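Local coordinates for protein sensor histidine kinase DcuS (Escherichia coli, PDB 3BY8) that senses C4-dicarboxylates such as fumarate and malate through its periplasmic domain and activates the response regulator DcuR by phosphorylation, at residues D55-I59 and L103-R108. Residues are numbered along the deposited sequence; the frame is centred on the assembly and turned at random.
Sequences DLLFI and LAQALR. With LMR ((2S)-2-hydroxybutanedioic acid), chain B.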
loop_
_atom_site.group_PDB
_atom_site.type_symbol
_atom_site.label_atom_id
_atom_site.label_comp_id
_atom_site.label_asym_id
_atom_site.label_seq_id
_atom_site.Cartn_x
_atom_site.Cartn_y
_atom_site.Cartn_z
ATOM N N ASP A 55 -11.492 -4.826 3.540
ATOM C CA ASP A 55 -11.032 -5.648 4.662
ATOM C C ASP A 55 -9.524 -5.836 4.646
ATOM O O ASP A 55 -9.003 -6.960 4.616
ATOM C CB ASP A 55 -11.740 -7.012 4.647
ATOM C CG ASP A 55 -11.848 -7.625 6.040
ATOM O OD1 ASP A 55 -12.391 -8.745 6.165
ATOM O OD2 ASP A 55 -11.390 -6.983 7.015
ATOM N N LEU A 56 -8.825 -4.707 4.701
ATOM C CA LEU A 56 -7.378 -4.712 4.658
ATOM C C LEU A 56 -6.757 -4.139 5.934
ATOM O O LEU A 56 -7.349 -3.332 6.651
ATOM C CB LEU A 56 -6.918 -3.905 3.431
ATOM C CG LEU A 56 -7.469 -4.412 2.090
ATOM C CD1 LEU A 56 -7.264 -3.339 1.014
ATOM C CD2 LEU A 56 -6.788 -5.723 1.687
ATOM N N LEU A 57 -5.523 -4.550 6.208
ATOM C CA LEU A 57 -4.812 -4.083 7.383
ATOM C C LEU A 57 -4.247 -2.678 7.227
ATOM O O LEU A 57 -4.232 -1.890 8.147
ATOM C CB LEU A 57 -3.658 -5.055 7.709
ATOM C CG LEU A 57 -2.783 -4.667 8.908
ATOM C CD1 LEU A 57 -3.552 -4.900 10.228
ATOM C CD2 LEU A 57 -1.505 -5.516 8.920
ATOM N N PHE A 58 -3.706 -2.386 6.051
ATOM C CA PHE A 58 -3.163 -1.063 5.828
ATOM C C PHE A 58 -3.047 -0.738 4.345
ATOM O O PHE A 58 -2.934 -1.618 3.521
ATOM C CB PHE A 58 -1.754 -0.936 6.443
ATOM C CG PHE A 58 -0.659 -1.706 5.707
ATOM C CD1 PHE A 58 -0.056 -1.194 4.549
ATOM C CD2 PHE A 58 -0.176 -2.915 6.227
ATOM C CE1 PHE A 58 1.012 -1.876 3.930
ATOM C CE2 PHE A 58 0.901 -3.600 5.607
ATOM C CZ PHE A 58 1.495 -3.078 4.461
ATOM N N ILE A 59 -3.132 0.557 4.049
ATOM C CA ILE A 59 -2.917 1.060 2.691
ATOM C C ILE A 59 -1.962 2.232 2.868
ATOM O O ILE A 59 -2.327 3.295 3.379
ATOM C CB ILE A 59 -4.217 1.536 2.004
ATOM C CG1 ILE A 59 -5.156 0.348 1.779
ATOM C CG2 ILE A 59 -3.838 2.199 0.669
ATOM C CD1 ILE A 59 -6.428 0.724 0.989
ATOM N N LEU A 103 2.754 -2.505 12.250
ATOM C CA LEU A 103 1.473 -3.165 12.461
ATOM C C LEU A 103 1.684 -4.664 12.583
ATOM O O LEU A 103 2.837 -5.116 12.664
ATOM C CB LEU A 103 0.533 -2.839 11.293
ATOM C CG LEU A 103 0.331 -1.332 11.079
ATOM C CD1 LEU A 103 -0.529 -1.100 9.839
ATOM C CD2 LEU A 103 -0.333 -0.700 12.313
ATOM N N ALA A 104 0.610 -5.446 12.587
ATOM C CA ALA A 104 0.739 -6.890 12.696
ATOM C C ALA A 104 1.421 -7.465 11.453
ATOM O O ALA A 104 1.503 -6.822 10.389
ATOM C CB ALA A 104 -0.633 -7.523 12.849
ATOM N N GLN A 105 1.930 -8.685 11.596
ATOM C CA GLN A 105 2.544 -9.441 10.512
ATOM C C GLN A 105 1.477 -9.581 9.439
ATOM O O GLN A 105 0.286 -9.844 9.732
ATOM C CB GLN A 105 2.980 -10.791 11.029
ATOM C CG GLN A 105 4.131 -10.664 11.995
ATOM C CD GLN A 105 4.594 -12.007 12.476
ATOM O OE1 GLN A 105 5.656 -12.143 13.098
ATOM N NE2 GLN A 105 3.789 -13.024 12.192
ATOM N N ALA A 106 1.912 -9.431 8.195
ATOM C CA ALA A 106 0.986 -9.381 7.089
ATOM C C ALA A 106 1.471 -9.895 5.762
ATOM O O ALA A 106 2.671 -9.995 5.526
ATOM C CB ALA A 106 0.579 -7.920 6.900
ATOM N N LEU A 107 0.499 -10.222 4.910
ATOM C CA LEU A 107 0.703 -10.598 3.523
ATOM C C LEU A 107 0.582 -9.208 2.889
ATOM O O LEU A 107 -0.436 -8.515 3.026
ATOM C CB LEU A 107 -0.423 -11.505 3.042
ATOM C CG LEU A 107 -0.360 -11.841 1.559
ATOM C CD1 LEU A 107 0.934 -12.529 1.214
ATOM C CD2 LEU A 107 -1.559 -12.747 1.230
ATOM N N ARG A 108 1.647 -8.795 2.220
ATOM C CA ARG A 108 1.738 -7.448 1.674
ATOM C C ARG A 108 1.995 -7.427 0.190
ATOM O O ARG A 108 2.751 -8.220 -0.334
ATOM C CB ARG A 108 2.886 -6.750 2.418
ATOM C CG ARG A 108 2.646 -6.674 3.923
ATOM C CD ARG A 108 3.927 -6.869 4.776
ATOM N NE ARG A 108 5.017 -5.926 4.482
ATOM C CZ ARG A 108 5.291 -4.842 5.189
ATOM N NH1 ARG A 108 4.569 -4.490 6.250
ATOM N NH2 ARG A 108 6.373 -4.130 4.875
HETATM C C1 LMR B . 4.883 0.516 6.802
HETATM O O1A LMR B . 4.060 1.390 6.711
HETATM O O1B LMR B . 6.011 0.765 7.279
HETATM C C2 LMR B . 4.393 -0.895 6.695
HETATM O O2 LMR B . 5.460 -1.871 7.065
HETATM C C3 LMR B . 3.038 -1.122 7.393
HETATM C C4 LMR B . 3.270 -1.359 8.899
HETATM O O4A LMR B . 3.598 -0.409 9.608
HETATM O O4B LMR B . 3.188 -2.531 9.369
#
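F58 and R108 meet around a bound malate. The ligand carbon C3 sits over the centre of the F58 ring, 3.7 Å above its plane. R108 comes to the ring edge, with its CG 3.8 Å from F58 CZ. The ring and guanidinium planes are 65° apart, and the CZ end of the ring lies over one face of the guanidinium. The R108 chain is bent at chi2 (143°) and chi3 (57°), which brings NH1 within 2.9 Å of the malate hydroxyl O2 in a hydrogen bond. NH2 adds a longer bond to O2. R108 NE forms a salt bridge with D85 and NH2 bonds K82 O, which together should hold the guanidinium in place. L103 N donates to the malate carboxylate oxygen O4B at 2.9 Å. L103 CD1 packs on F58 CB at 3.6 Å. An alanine in place of F58 would probably open a gap under malate C3 and beside R108 CG and L103 CD1. Beside the F58 ring, near its plane, L57 CD2 lies 3.6 Å from A104 O and packs on A106 CB and L103 CB. This is the ligand site of a periplasmic Cache domain. L57 and F58 form a classic beta bulge opposite G127. In the antiparallel sheet, strand 120-129 lies between strands 58-63 and 106-114, and the contact bridges over it.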